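Cytokinin riboside 5'-monophosphate phosphoribohydrolase (Streptomyces coelicolor, PDB 5ZI9) belongs to the LOG-type proteins of the SLOG clan, with a Rossmann-like core built around a parallel beta sheet, and forms a six-chain assembly. Local coordinates at residues P13-L18 with L22-Q27; Q58-E63 with F156-M161; S87-A92 with V172-L177; G99-G104 with K121-A126; W214-L219 with A225-L230. All blocks are in the same frame, centred on the assembly; numbering follows the deposited sequence.

Interaction 1 (P13-L18 with L22-Q27); sequences PEEQRL and LRRRGQ
Q16 and R23 are the hydrogen-bonded pair of two antiparallel strands and bond to each other twice through the backbone, Q16 N to R23 O at 2.7 Å and R23 N to Q16 O at 2.9 Å. A third bond, from R25 N to E14 O at 3.1 Å, continues the pairing as the chain leaves strand 22-24.

The charged contacts lie on the face that carries E15, R17, L22 and R24. E15 and R24 run side by side, pointing the same way, and R24 NE meets E15 OE2 at 3.1 Å along a nearly straight bond (167°) in the guanidinium plane; R24 NH2 adds only a weak one. The other carboxylate oxygen, E15 OE1, is gripped side-on by NE and NH2 of R17, with NH2 at 3.0 Å. One carboxylate thus serves two arginines. R24 also reaches across the interface, where its NH1 donates to N144 O of a second subunit.

L22 packs against the same charged groups: CD2 touches E15 CG at 3.8 Å, and CD1 lies over the centre of the R24 guanidinium. On the other face the Q16 and R23 chains meet obliquely, and Q16 OE1 accepts from Q29 N.

The whole is a beta hairpin of strands 15-18 and 21-24, which pairs further with a strand of the second subunit through L22.

Interaction 2 (Q58-E63 with F156-M161); sequences QSEFIE and FFVRKM
V158 presses on helix 50-67, its two methyls over the ring of F61. With CG1 anti to the backbone N (chi1 179°), that methyl lies over the ring centre, 3.9 Å from the centroid and only 11° off the ring normal, a CH-pi contact. V158 CG2 leans toward one side of the ring and comes to 3.6 Å from F61 CE2. The ring is placed for this by F61 chi1 of -86°, which sets CG anti to the carbonyl carbon. V158 CB also meets E60, whose OE1 lies 3.9 Å away. The E60 carboxylate has its polar partners just ahead of the helix: OE2 forms a salt bridge with R154 NE, and OE1 accepts from Y155 N.

One turn on, M161 closes the contact from another side of F61. Its CG lies at the ring edge, in plane, 3.7 Å from F61 CE1; bends at chi2 and chi3 then carry CE back to the same carbon, obliquely, at 3.4 Å. M161 also packs on F65 of the same chain and on I57 of a fourth subunit.

The two short helical segments run 10.1 Å apart and cross at -30°. Their buried contact is almost wholly apolar: one aromatic ring receives two aliphatic side chains, while the buried carboxylate of E60 is satisfied by R154 and Y155, just before helix 156-165, rather than by any polar group of the facing segment.

Interaction 3 (S87-A92 with V172-L177); sequences SPEYDA and VLPGGL
P174 begins the PGGxGTxxE motif, the signature of LOG-type proteins, whose first residues form a loop and whose rest enters helix 177-191; with L173 it packs against the first turn of helix 88-102. E89 carries most of the contact. Its chain, extended beyond CG, crosses the proline ring obliquely, and OE1 comes to 3.8 Å from P174 CB while CD lies 3.9 Å from P174 CG. This is contact between a carboxylate and aliphatic carbons; the charge of E89 goes elsewhere, OE2 forming a salt bridge with K224 of a fourth subunit. L173 CD2 lies beside the same turn, 4.1 Å from E89 O and 4.4 Å from A92 CB, a loose apolar contact. The helix start is marked by S87 at the N-cap, whose OG accepts a weak bond from E89 N. Farther along the loop, G176 N makes a weak hydrogen bond to a citrate anion, itself probably from the crystallisation liquor. G176 takes the N-cap position of helix 177-191. The loop thus runs between strand 167-172 and helix 177-191, with A115 of helix 115-125 against L173 and Y207 of helix 205-220 against P174.

Interaction 4 (G99-G104 with K121-A126); sequences GLVEAG and KGALEA
V101 makes nearly all of this contact, facing A123 and A126 where two helices of successive beta-alpha-beta units lie next to each other in the Rossmann-like fold. Helix 88-102 leads into strand 106-109, and helix 115-125 follows it, so the pair join neighbouring crossovers. The two V101 methyls divide the work. With chi1 at 170°, CG1 is anti to the backbone N and points to A126, lying 3.6 Å from its CB and 3.4 Å from its carbonyl O. V101 CG2 takes the earlier turn of the facing helix, 3.7 Å from A123 CB and near A123 O. Alanines at both positions are consistent with the close approach, the CA atoms of V101 and A123 being 5.9 Å apart. Beneath them, V107 of strand 106-109 packs against A123. E102, next in the chain, bends at chi2 and brings OE2 to 4.1 Å from A126 CB, a contact at the exposed border. Helix 88-102 then ends in a Schellman motif: G104 has a positive phi of 97° that suits glycine, and its N-H donates to V101 O (N to O 2.8 Å).

Interaction 5 (W214-L219 with A225-L230); sequences WLRGTL and AAEKDL
R216 leaves helix 205-220 with chi1 at -152° and turns at chi3 (-54°), while E227 bends at chi2 (85°), and these bends bring the two charged ends together. R216 NH1 donates to E227 OE2 in a salt bridge modelled at 2.5 Å, so short that its exact length is doubtful. The donor meets OE2 nearly along the C-O bond, the acceptor lies close to the guanidinium plane, and the two flat groups are almost coplanar although the side chains cross at about a right angle. E227 OE2 also rests against the aliphatic part of R216, 3.4 Å from CG.

L230 covers one face of the same guanidinium, its CD1 3.6 Å from R216 NH1 and offset toward the rim. The other methyl, CD2, meets L215 CB at 4.2 Å. A second apolar pair lies nearer the helix end, where L219 CB meets A225 CB at 4.4 Å, and beside it A225 N gives L219 O a weak hydrogen bond of 3.5 Å. The helix has a wider pi-type turn at 215-219. On the loop side, D229 OD2 accepts from A226 N at 2.9 Å, a bond across the start of the short 3-10 segment 227-229. V220 packs on A225, E227 and L230 as well, and Y207 of a fourth subunit covers L219.

The contact belongs to the beta-alpha-beta crossover from strand 200-203 through helix 205-220 to strand 234-236, an outermost strand of the parallel sheet within this chain.

In the fold
Interaction 1 stands apart, with its centre about 43 Å from that of interaction 2 and farther from the rest; the hairpin meets two other subunits and is the most polar, with backbone bonds and a shared carboxylate. Interactions 2 and 3 are buried and hold distant parts of the sequence by apolar contact, the acid in each turning to an arginine or a lysine beyond it. Interactions 3 and 4 share helix 88-102, touching where Y90 meets K121, but interaction 4 is partly exposed and made by van der Waals contact alone. Interaction 5 combines a surface ion pair with buried leucines. Interactions 2, 3 and 5 all reach the fourth subunit.

Interaction 1 (P13-L18 with L22-Q27)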
# COMPACT_ATOMS: atom_id res chain seq x y z
N PRO B 13 -14.42 14.25 -26.30
CA PRO B 13 -13.65 13.22 -26.97
C PRO B 13 -14.30 11.96 -27.50
O PRO B 13 -15.27 11.45 -27.01
CB PRO B 13 -12.65 12.83 -25.90
CG PRO B 13 -12.79 13.81 -24.81
CD PRO B 13 -14.17 14.28 -24.87
N GLU B 14 -13.70 11.45 -28.55
CA GLU B 14 -14.13 10.22 -29.12
C GLU B 14 -13.21 9.13 -28.64
O GLU B 14 -13.55 8.00 -28.69
CB GLU B 14 -14.18 10.29 -30.61
CG GLU B 14 -15.60 10.15 -31.12
CD GLU B 14 -15.83 10.91 -32.38
OE1 GLU B 14 -16.49 10.38 -33.28
OE2 GLU B 14 -15.34 12.05 -32.48
N GLU B 15 -12.04 9.51 -28.17
CA GLU B 15 -11.07 8.58 -27.63
C GLU B 15 -10.36 9.22 -26.45
O GLU B 15 -9.93 10.35 -26.56
CB GLU B 15 -10.04 8.25 -28.69
CG GLU B 15 -9.58 6.82 -28.56
CD GLU B 15 -8.37 6.54 -29.38
OE1 GLU B 15 -7.36 7.18 -29.08
OE2 GLU B 15 -8.43 5.67 -30.28
N GLN B 16 -10.26 8.54 -25.31
CA GLN B 16 -9.55 9.06 -24.13
C GLN B 16 -8.47 8.07 -23.78
O GLN B 16 -8.73 6.86 -23.70
CB GLN B 16 -10.48 9.24 -22.91
CG GLN B 16 -11.24 10.56 -22.82
CD GLN B 16 -12.13 10.69 -21.56
OE1 GLN B 16 -13.01 9.83 -21.27
NE2 GLN B 16 -11.91 11.79 -20.78
N ARG B 17 -7.25 8.57 -23.57
CA ARG B 17 -6.15 7.76 -23.05
C ARG B 17 -5.72 8.30 -21.70
O ARG B 17 -5.13 9.35 -21.61
CB ARG B 17 -5.00 7.77 -24.02
CG ARG B 17 -5.18 6.72 -25.08
CD ARG B 17 -4.15 6.87 -26.15
NE ARG B 17 -4.73 6.61 -27.45
CZ ARG B 17 -4.05 6.23 -28.52
NH1 ARG B 17 -2.74 6.04 -28.46
NH2 ARG B 17 -4.70 6.02 -29.67
N LEU B 18 -6.06 7.58 -20.65
CA LEU B 18 -5.84 8.02 -19.30
C LEU B 18 -5.01 6.91 -18.73
O LEU B 18 -5.53 5.89 -18.27
CB LEU B 18 -7.18 8.19 -18.55
CG LEU B 18 -8.36 8.87 -19.25
CD1 LEU B 18 -9.68 8.65 -18.51
CD2 LEU B 18 -8.13 10.37 -19.44
N LEU B 22 -8.02 2.80 -21.95
CA LEU B 22 -8.53 3.31 -23.24
C LEU B 22 -10.05 3.43 -23.17
O LEU B 22 -10.73 2.49 -22.83
CB LEU B 22 -8.21 2.34 -24.35
CG LEU B 22 -7.86 2.81 -25.76
CD1 LEU B 22 -8.35 1.82 -26.81
CD2 LEU B 22 -8.39 4.18 -26.09
N ARG B 23 -10.60 4.59 -23.48
CA ARG B 23 -12.05 4.73 -23.59
C ARG B 23 -12.40 5.31 -24.93
O ARG B 23 -11.83 6.34 -25.36
CB ARG B 23 -12.56 5.63 -22.50
CG ARG B 23 -12.33 5.04 -21.13
CD ARG B 23 -12.81 6.01 -20.10
NE ARG B 23 -13.65 5.25 -19.21
CZ ARG B 23 -13.30 4.85 -17.99
NH1 ARG B 23 -12.12 5.20 -17.44
NH2 ARG B 23 -14.17 4.15 -17.30
N ARG B 24 -13.31 4.62 -25.62
CA ARG B 24 -13.80 5.09 -26.92
C ARG B 24 -15.30 5.20 -26.94
O ARG B 24 -16.02 4.46 -26.23
CB ARG B 24 -13.38 4.11 -27.99
CG ARG B 24 -11.97 4.30 -28.47
CD ARG B 24 -11.65 3.22 -29.47
NE ARG B 24 -10.26 3.20 -29.91
CZ ARG B 24 -9.57 2.10 -30.23
NH1 ARG B 24 -10.07 0.87 -30.14
NH2 ARG B 24 -8.34 2.24 -30.65
N ARG B 25 -15.77 6.11 -27.78
CA ARG B 25 -17.22 6.28 -28.04
C ARG B 25 -18.08 6.34 -26.79
O ARG B 25 -17.87 7.19 -25.97
CB ARG B 25 -17.71 5.20 -29.00
CG ARG B 25 -16.88 5.15 -30.26
CD ARG B 25 -17.27 4.00 -31.17
NE ARG B 25 -16.10 3.46 -31.86
CZ ARG B 25 -15.29 2.53 -31.39
NH1 ARG B 25 -14.27 2.14 -32.11
NH2 ARG B 25 -15.45 1.97 -30.21
N GLY B 26 -19.04 5.45 -26.63
CA GLY B 26 -19.92 5.50 -25.49
C GLY B 26 -19.26 5.27 -24.15
O GLY B 26 -19.80 5.65 -23.13
N GLN B 27 -18.09 4.65 -24.15
CA GLN B 27 -17.40 4.37 -22.93
C GLN B 27 -16.52 5.55 -22.43
O GLN B 27 -16.01 5.54 -21.31
CB GLN B 27 -16.61 3.08 -23.13
CG GLN B 27 -16.41 2.34 -21.84
CD GLN B 27 -17.59 1.51 -21.40
OE1 GLN B 27 -18.43 1.13 -22.21
NE2 GLN B 27 -17.64 1.21 -20.09

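Interaction 2 (Q58-E63 with F156-M161)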
# COMPACT_ATOMS: atom_id res chain seq x y z
N GLN B 58 -0.14 2.07 9.00
CA GLN B 58 0.96 1.96 8.07
C GLN B 58 1.64 3.31 7.85
O GLN B 58 2.85 3.40 7.83
CB GLN B 58 0.46 1.40 6.74
CG GLN B 58 1.55 0.93 5.77
CD GLN B 58 1.10 0.91 4.32
OE1 GLN B 58 0.24 1.71 3.90
NE2 GLN B 58 1.67 0.00 3.55
N SER B 59 0.85 4.36 7.71
CA SER B 59 1.40 5.72 7.60
C SER B 59 2.31 6.11 8.78
O SER B 59 3.37 6.71 8.62
CB SER B 59 0.29 6.73 7.48
OG SER B 59 -0.44 6.44 6.32
N GLU B 60 1.86 5.76 9.98
CA GLU B 60 2.62 6.06 11.18
C GLU B 60 3.93 5.29 11.24
O GLU B 60 4.92 5.84 11.66
CB GLU B 60 1.80 5.82 12.45
CG GLU B 60 2.55 6.37 13.65
CD GLU B 60 1.68 6.66 14.84
OE1 GLU B 60 1.52 5.75 15.68
OE2 GLU B 60 1.22 7.81 14.97
N PHE B 61 3.93 4.04 10.82
CA PHE B 61 5.19 3.30 10.65
C PHE B 61 6.10 4.00 9.67
O PHE B 61 7.29 4.13 9.93
CB PHE B 61 4.98 1.91 10.11
CG PHE B 61 4.69 0.91 11.14
CD1 PHE B 61 5.70 0.45 11.95
CD2 PHE B 61 3.41 0.42 11.30
CE1 PHE B 61 5.44 -0.48 12.93
CE2 PHE B 61 3.14 -0.54 12.25
CZ PHE B 61 4.16 -0.99 13.08
N ILE B 62 5.53 4.39 8.52
CA ILE B 62 6.31 5.06 7.52
C ILE B 62 6.93 6.31 8.06
O ILE B 62 8.08 6.56 7.76
CB ILE B 62 5.51 5.35 6.23
CG1 ILE B 62 5.33 4.03 5.47
CG2 ILE B 62 6.24 6.34 5.31
CD1 ILE B 62 4.11 4.00 4.63
N GLU B 63 6.17 7.08 8.85
CA GLU B 63 6.64 8.36 9.40
C GLU B 63 7.74 8.13 10.40
O GLU B 63 8.75 8.83 10.39
CB GLU B 63 5.49 9.10 10.06
CG GLU B 63 4.58 9.81 9.07
CD GLU B 63 3.09 9.81 9.41
OE1 GLU B 63 2.71 9.86 10.60
OE2 GLU B 63 2.31 9.74 8.44
N PHE B 156 0.20 2.98 20.15
CA PHE B 156 1.01 2.28 21.15
C PHE B 156 1.97 1.23 20.61
O PHE B 156 3.15 1.17 20.95
CB PHE B 156 0.04 1.61 22.11
CG PHE B 156 0.62 1.28 23.45
CD1 PHE B 156 0.91 2.31 24.40
CD2 PHE B 156 0.87 -0.05 23.81
CE1 PHE B 156 1.44 2.01 25.66
CE2 PHE B 156 1.41 -0.35 25.08
CZ PHE B 156 1.69 0.68 26.00
N PHE B 157 1.43 0.39 19.73
CA PHE B 157 2.09 -0.79 19.23
C PHE B 157 3.03 -0.49 18.12
O PHE B 157 3.94 -1.24 17.85
CB PHE B 157 1.03 -1.78 18.84
CG PHE B 157 0.25 -2.24 20.03
CD1 PHE B 157 0.71 -3.31 20.80
CD2 PHE B 157 -0.89 -1.53 20.47
CE1 PHE B 157 0.02 -3.72 21.92
CE2 PHE B 157 -1.56 -1.94 21.61
CZ PHE B 157 -1.11 -3.04 22.32
N VAL B 158 2.85 0.64 17.49
CA VAL B 158 3.84 1.16 16.58
C VAL B 158 5.02 1.64 17.42
O VAL B 158 6.15 1.27 17.15
CB VAL B 158 3.30 2.28 15.70
CG1 VAL B 158 4.39 2.80 14.80
CG2 VAL B 158 2.16 1.73 14.83
N ARG B 159 4.75 2.44 18.44
CA ARG B 159 5.85 2.94 19.26
C ARG B 159 6.67 1.83 19.90
O ARG B 159 7.89 1.94 19.96
CB ARG B 159 5.38 3.89 20.34
CG ARG B 159 6.55 4.57 21.04
CD ARG B 159 6.11 5.57 22.07
NE ARG B 159 5.60 4.92 23.28
CZ ARG B 159 5.57 5.48 24.47
NH1 ARG B 159 5.11 4.79 25.48
NH2 ARG B 159 6.00 6.73 24.69
N LYS B 160 6.02 0.77 20.36
CA LYS B 160 6.74 -0.37 20.99
C LYS B 160 7.83 -0.96 20.14
O LYS B 160 8.86 -1.38 20.64
CB LYS B 160 5.75 -1.50 21.28
CG LYS B 160 5.23 -1.48 22.66
CD LYS B 160 4.19 -2.57 22.78
CE LYS B 160 3.85 -2.93 24.23
NZ LYS B 160 4.44 -2.07 25.30
N MET B 161 7.57 -1.04 18.86
CA MET B 161 8.52 -1.61 17.98
C MET B 161 9.68 -0.66 17.71
O MET B 161 10.77 -1.12 17.45
CB MET B 161 7.84 -2.09 16.71
CG MET B 161 8.04 -1.28 15.47
SD MET B 161 9.22 -2.15 14.46
CE MET B 161 8.49 -1.96 12.86

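Interaction 3 (S87-A92 with V172-L177)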
# COMPACT_ATOMS: atom_id res chain seq x y z
N SER B 87 15.37 14.48 43.06
CA SER B 87 15.49 13.11 43.51
C SER B 87 16.87 12.52 43.16
O SER B 87 17.51 12.96 42.19
CB SER B 87 14.41 12.25 42.86
OG SER B 87 14.49 10.91 43.32
N PRO B 88 17.34 11.53 43.96
CA PRO B 88 18.54 10.74 43.63
C PRO B 88 18.31 9.86 42.43
O PRO B 88 19.23 9.65 41.64
CB PRO B 88 18.80 9.91 44.91
CG PRO B 88 17.68 10.18 45.84
CD PRO B 88 17.01 11.44 45.40
N GLU B 89 17.09 9.33 42.27
CA GLU B 89 16.73 8.61 41.02
C GLU B 89 16.90 9.49 39.77
O GLU B 89 17.44 9.07 38.74
CB GLU B 89 15.31 8.07 41.10
CG GLU B 89 15.16 6.83 41.94
CD GLU B 89 13.71 6.43 42.14
OE1 GLU B 89 12.80 6.78 41.33
OE2 GLU B 89 13.47 5.75 43.14
N TYR B 90 16.45 10.74 39.89
CA TYR B 90 16.51 11.68 38.81
C TYR B 90 17.94 12.00 38.48
O TYR B 90 18.30 12.03 37.30
CB TYR B 90 15.75 12.95 39.18
CG TYR B 90 15.54 13.90 38.03
CD1 TYR B 90 16.59 14.69 37.56
CD2 TYR B 90 14.29 14.01 37.39
CE1 TYR B 90 16.42 15.57 36.51
CE2 TYR B 90 14.11 14.89 36.33
CZ TYR B 90 15.18 15.67 35.90
OH TYR B 90 15.05 16.57 34.86
N ASP B 91 18.76 12.22 39.52
CA ASP B 91 20.18 12.53 39.30
C ASP B 91 20.85 11.35 38.61
O ASP B 91 21.64 11.54 37.67
CB ASP B 91 20.90 12.90 40.60
CG ASP B 91 22.41 13.20 40.38
OD1 ASP B 91 22.77 14.14 39.60
OD2 ASP B 91 23.23 12.47 40.96
N ALA B 92 20.51 10.13 39.03
CA ALA B 92 21.02 8.93 38.36
C ALA B 92 20.68 8.88 36.85
O ALA B 92 21.55 8.55 36.03
CB ALA B 92 20.49 7.70 39.07
N VAL B 172 16.78 0.47 32.65
CA VAL B 172 15.51 0.63 33.22
C VAL B 172 15.71 1.22 34.57
O VAL B 172 16.10 0.53 35.51
CB VAL B 172 14.77 -0.72 33.32
CG1 VAL B 172 13.38 -0.54 33.88
CG2 VAL B 172 14.67 -1.38 31.96
N LEU B 173 15.40 2.49 34.69
CA LEU B 173 15.31 3.13 35.99
C LEU B 173 14.03 2.71 36.71
O LEU B 173 13.08 2.24 36.09
CB LEU B 173 15.32 4.64 35.82
CG LEU B 173 16.68 5.16 35.38
CD1 LEU B 173 16.49 6.30 34.42
CD2 LEU B 173 17.50 5.58 36.59
N PRO B 174 14.00 2.90 38.03
CA PRO B 174 12.82 2.53 38.80
C PRO B 174 11.53 3.10 38.21
O PRO B 174 11.43 4.33 38.05
CB PRO B 174 13.12 3.13 40.17
CG PRO B 174 14.59 3.08 40.26
CD PRO B 174 15.05 3.47 38.89
N GLY B 175 10.57 2.24 37.88
CA GLY B 175 9.35 2.68 37.22
C GLY B 175 8.05 2.05 37.66
O GLY B 175 8.03 1.15 38.50
N GLY B 176 6.97 2.57 37.07
CA GLY B 176 5.63 2.04 37.23
C GLY B 176 5.25 0.98 36.21
O GLY B 176 6.10 0.37 35.51
N LEU B 177 3.96 0.77 36.12
CA LEU B 177 3.37 -0.20 35.20
C LEU B 177 3.93 -0.10 33.76
O LEU B 177 4.27 -1.13 33.14
CB LEU B 177 1.86 0.02 35.17
CG LEU B 177 1.16 -0.14 36.52
CD1 LEU B 177 -0.32 0.03 36.35
CD2 LEU B 177 1.46 -1.47 37.16

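Interaction 4 (G99-G104 with K121-A126)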
# COMPACT_ATOMS: atom_id res chain seq x y z
N GLY B 99 26.39 9.26 30.56
CA GLY B 99 27.18 8.05 30.44
C GLY B 99 27.05 7.42 29.06
O GLY B 99 28.06 7.13 28.39
N LEU B 100 25.80 7.28 28.59
CA LEU B 100 25.53 6.58 27.31
C LEU B 100 26.03 7.34 26.11
O LEU B 100 26.56 6.75 25.17
CB LEU B 100 24.04 6.27 27.15
CG LEU B 100 23.60 5.33 28.29
CD1 LEU B 100 22.11 5.41 28.56
CD2 LEU B 100 24.03 3.89 28.05
N VAL B 101 25.89 8.66 26.15
CA VAL B 101 26.40 9.53 25.07
C VAL B 101 27.91 9.34 24.92
O VAL B 101 28.41 9.08 23.82
CB VAL B 101 26.04 11.02 25.33
CG1 VAL B 101 26.77 11.93 24.35
CG2 VAL B 101 24.54 11.21 25.19
N GLU B 102 28.60 9.47 26.05
CA GLU B 102 30.05 9.31 26.13
C GLU B 102 30.50 7.95 25.64
O GLU B 102 31.59 7.84 25.10
CB GLU B 102 30.54 9.53 27.57
CG GLU B 102 31.12 10.92 27.83
CD GLU B 102 30.67 11.54 29.13
OE1 GLU B 102 30.50 10.80 30.16
OE2 GLU B 102 30.47 12.78 29.13
N ALA B 103 29.66 6.92 25.82
CA ALA B 103 29.94 5.58 25.26
C ALA B 103 29.64 5.41 23.76
O ALA B 103 29.86 4.33 23.23
CB ALA B 103 29.19 4.53 26.05
N GLY B 104 29.15 6.46 23.10
CA GLY B 104 28.83 6.40 21.68
C GLY B 104 27.38 6.11 21.31
O GLY B 104 27.06 5.96 20.13
N LYS B 121 17.80 14.84 29.40
CA LYS B 121 18.59 15.94 29.91
C LYS B 121 20.07 15.63 29.91
O LYS B 121 20.90 16.41 29.38
CB LYS B 121 18.13 16.30 31.31
CG LYS B 121 18.98 17.37 32.01
CD LYS B 121 18.12 18.33 32.82
CE LYS B 121 18.62 18.58 34.23
NZ LYS B 121 19.48 19.79 34.25
N GLY B 122 20.40 14.49 30.53
CA GLY B 122 21.76 14.00 30.57
C GLY B 122 22.36 13.88 29.18
O GLY B 122 23.51 14.22 28.99
N ALA B 123 21.60 13.42 28.20
CA ALA B 123 22.14 13.19 26.87
C ALA B 123 22.52 14.48 26.16
O ALA B 123 23.43 14.49 25.31
CB ALA B 123 21.17 12.40 26.04
N LEU B 124 21.81 15.55 26.53
CA LEU B 124 22.07 16.90 25.99
C LEU B 124 23.28 17.55 26.63
O LEU B 124 24.12 18.13 25.93
CB LEU B 124 20.84 17.80 26.17
CG LEU B 124 19.73 17.68 25.12
CD1 LEU B 124 18.86 18.94 25.21
CD2 LEU B 124 20.23 17.45 23.68
N GLU B 125 23.37 17.44 27.96
CA GLU B 125 24.57 17.88 28.69
C GLU B 125 25.86 17.40 28.04
O GLU B 125 26.84 18.16 28.00
CB GLU B 125 24.55 17.42 30.14
CG GLU B 125 23.50 18.11 30.99
CD GLU B 125 23.63 17.78 32.48
OE1 GLU B 125 24.70 17.22 32.87
OE2 GLU B 125 22.67 18.08 33.26
N ALA B 126 25.85 16.15 27.55
CA ALA B 126 27.00 15.53 26.89
C ALA B 126 27.02 15.78 25.39
O ALA B 126 27.79 15.16 24.67
CB ALA B 126 27.07 14.04 27.20

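Interaction 5 (W214-L219 with A225-L230)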
# COMPACT_ATOMS: atom_id res chain seq x y z
N TRP B 214 10.76 -12.40 43.99
CA TRP B 214 9.55 -13.11 43.59
C TRP B 214 9.82 -13.94 42.34
O TRP B 214 9.39 -15.08 42.25
CB TRP B 214 8.39 -12.14 43.40
CG TRP B 214 7.14 -12.79 42.92
CD1 TRP B 214 6.27 -13.57 43.64
CD2 TRP B 214 6.62 -12.74 41.60
NE1 TRP B 214 5.25 -14.01 42.85
CE2 TRP B 214 5.45 -13.52 41.58
CE3 TRP B 214 7.05 -12.11 40.42
CZ2 TRP B 214 4.70 -13.69 40.43
CZ3 TRP B 214 6.30 -12.29 39.28
CH2 TRP B 214 5.12 -13.07 39.30
N LEU B 215 10.53 -13.38 41.37
CA LEU B 215 10.91 -14.12 40.16
C LEU B 215 11.65 -15.41 40.49
O LEU B 215 11.38 -16.42 39.91
CB LEU B 215 11.77 -13.27 39.23
CG LEU B 215 11.12 -12.04 38.59
CD1 LEU B 215 12.16 -11.20 37.87
CD2 LEU B 215 10.04 -12.45 37.60
N ARG B 216 12.57 -15.34 41.45
CA ARG B 216 13.35 -16.51 41.92
C ARG B 216 12.52 -17.43 42.82
O ARG B 216 12.38 -18.62 42.55
CB ARG B 216 14.59 -16.04 42.70
CG ARG B 216 15.75 -17.02 42.65
CD ARG B 216 16.98 -16.54 43.40
NE ARG B 216 17.46 -15.21 43.01
CZ ARG B 216 18.19 -14.92 41.91
NH1 ARG B 216 18.50 -15.87 41.02
NH2 ARG B 216 18.60 -13.66 41.69
N GLY B 217 11.95 -16.85 43.88
CA GLY B 217 11.18 -17.59 44.90
C GLY B 217 9.83 -18.15 44.50
O GLY B 217 9.35 -19.11 45.11
N THR B 218 9.20 -17.57 43.48
CA THR B 218 7.97 -18.13 42.88
C THR B 218 8.15 -18.65 41.46
O THR B 218 7.91 -19.83 41.27
CB THR B 218 6.84 -17.14 42.95
OG1 THR B 218 6.69 -16.72 44.31
CG2 THR B 218 5.54 -17.75 42.47
N LEU B 219 8.56 -17.84 40.48
CA LEU B 219 8.60 -18.33 39.07
C LEU B 219 9.62 -19.45 38.82
O LEU B 219 9.28 -20.52 38.27
CB LEU B 219 8.93 -17.25 38.02
CG LEU B 219 8.21 -15.96 37.72
CD1 LEU B 219 8.06 -15.83 36.21
CD2 LEU B 219 6.87 -15.86 38.40
N ALA B 225 10.09 -20.24 34.92
CA ALA B 225 11.34 -19.76 34.30
C ALA B 225 12.49 -20.65 34.78
O ALA B 225 12.36 -21.42 35.76
CB ALA B 225 11.59 -18.32 34.69
N ALA B 226 13.61 -20.54 34.08
CA ALA B 226 14.86 -21.21 34.47
C ALA B 226 15.69 -20.22 35.27
O ALA B 226 15.53 -19.00 35.12
CB ALA B 226 15.60 -21.67 33.23
N GLU B 227 16.61 -20.72 36.10
CA GLU B 227 17.52 -19.80 36.81
C GLU B 227 18.38 -18.96 35.84
O GLU B 227 18.59 -17.77 36.06
CB GLU B 227 18.43 -20.53 37.78
CG GLU B 227 19.04 -19.61 38.82
CD GLU B 227 18.14 -19.37 40.02
OE1 GLU B 227 17.71 -20.36 40.67
OE2 GLU B 227 17.87 -18.20 40.33
N LYS B 228 18.84 -19.57 34.74
CA LYS B 228 19.60 -18.84 33.73
C LYS B 228 18.81 -17.72 33.04
O LYS B 228 19.41 -16.88 32.37
CB LYS B 228 20.15 -19.81 32.64
CG LYS B 228 21.14 -20.90 33.10
CD LYS B 228 22.27 -21.13 32.07
CE LYS B 228 22.54 -22.60 31.69
NZ LYS B 228 23.48 -23.34 32.58
N ASP B 229 17.48 -17.74 33.15
CA ASP B 229 16.61 -16.67 32.60
C ASP B 229 16.73 -15.36 33.40
O ASP B 229 16.45 -14.27 32.87
CB ASP B 229 15.12 -17.11 32.53
CG ASP B 229 14.85 -18.19 31.46
OD1 ASP B 229 15.52 -18.26 30.40
OD2 ASP B 229 13.94 -18.99 31.66
N LEU B 230 17.13 -15.46 34.67
CA LEU B 230 17.43 -14.30 35.53
C LEU B 230 18.80 -13.64 35.27
O LEU B 230 19.07 -12.57 35.80
CB LEU B 230 17.30 -14.70 37.00
CG LEU B 230 15.95 -15.30 37.39
CD1 LEU B 230 15.68 -15.19 38.88
CD2 LEU B 230 14.81 -14.60 36.66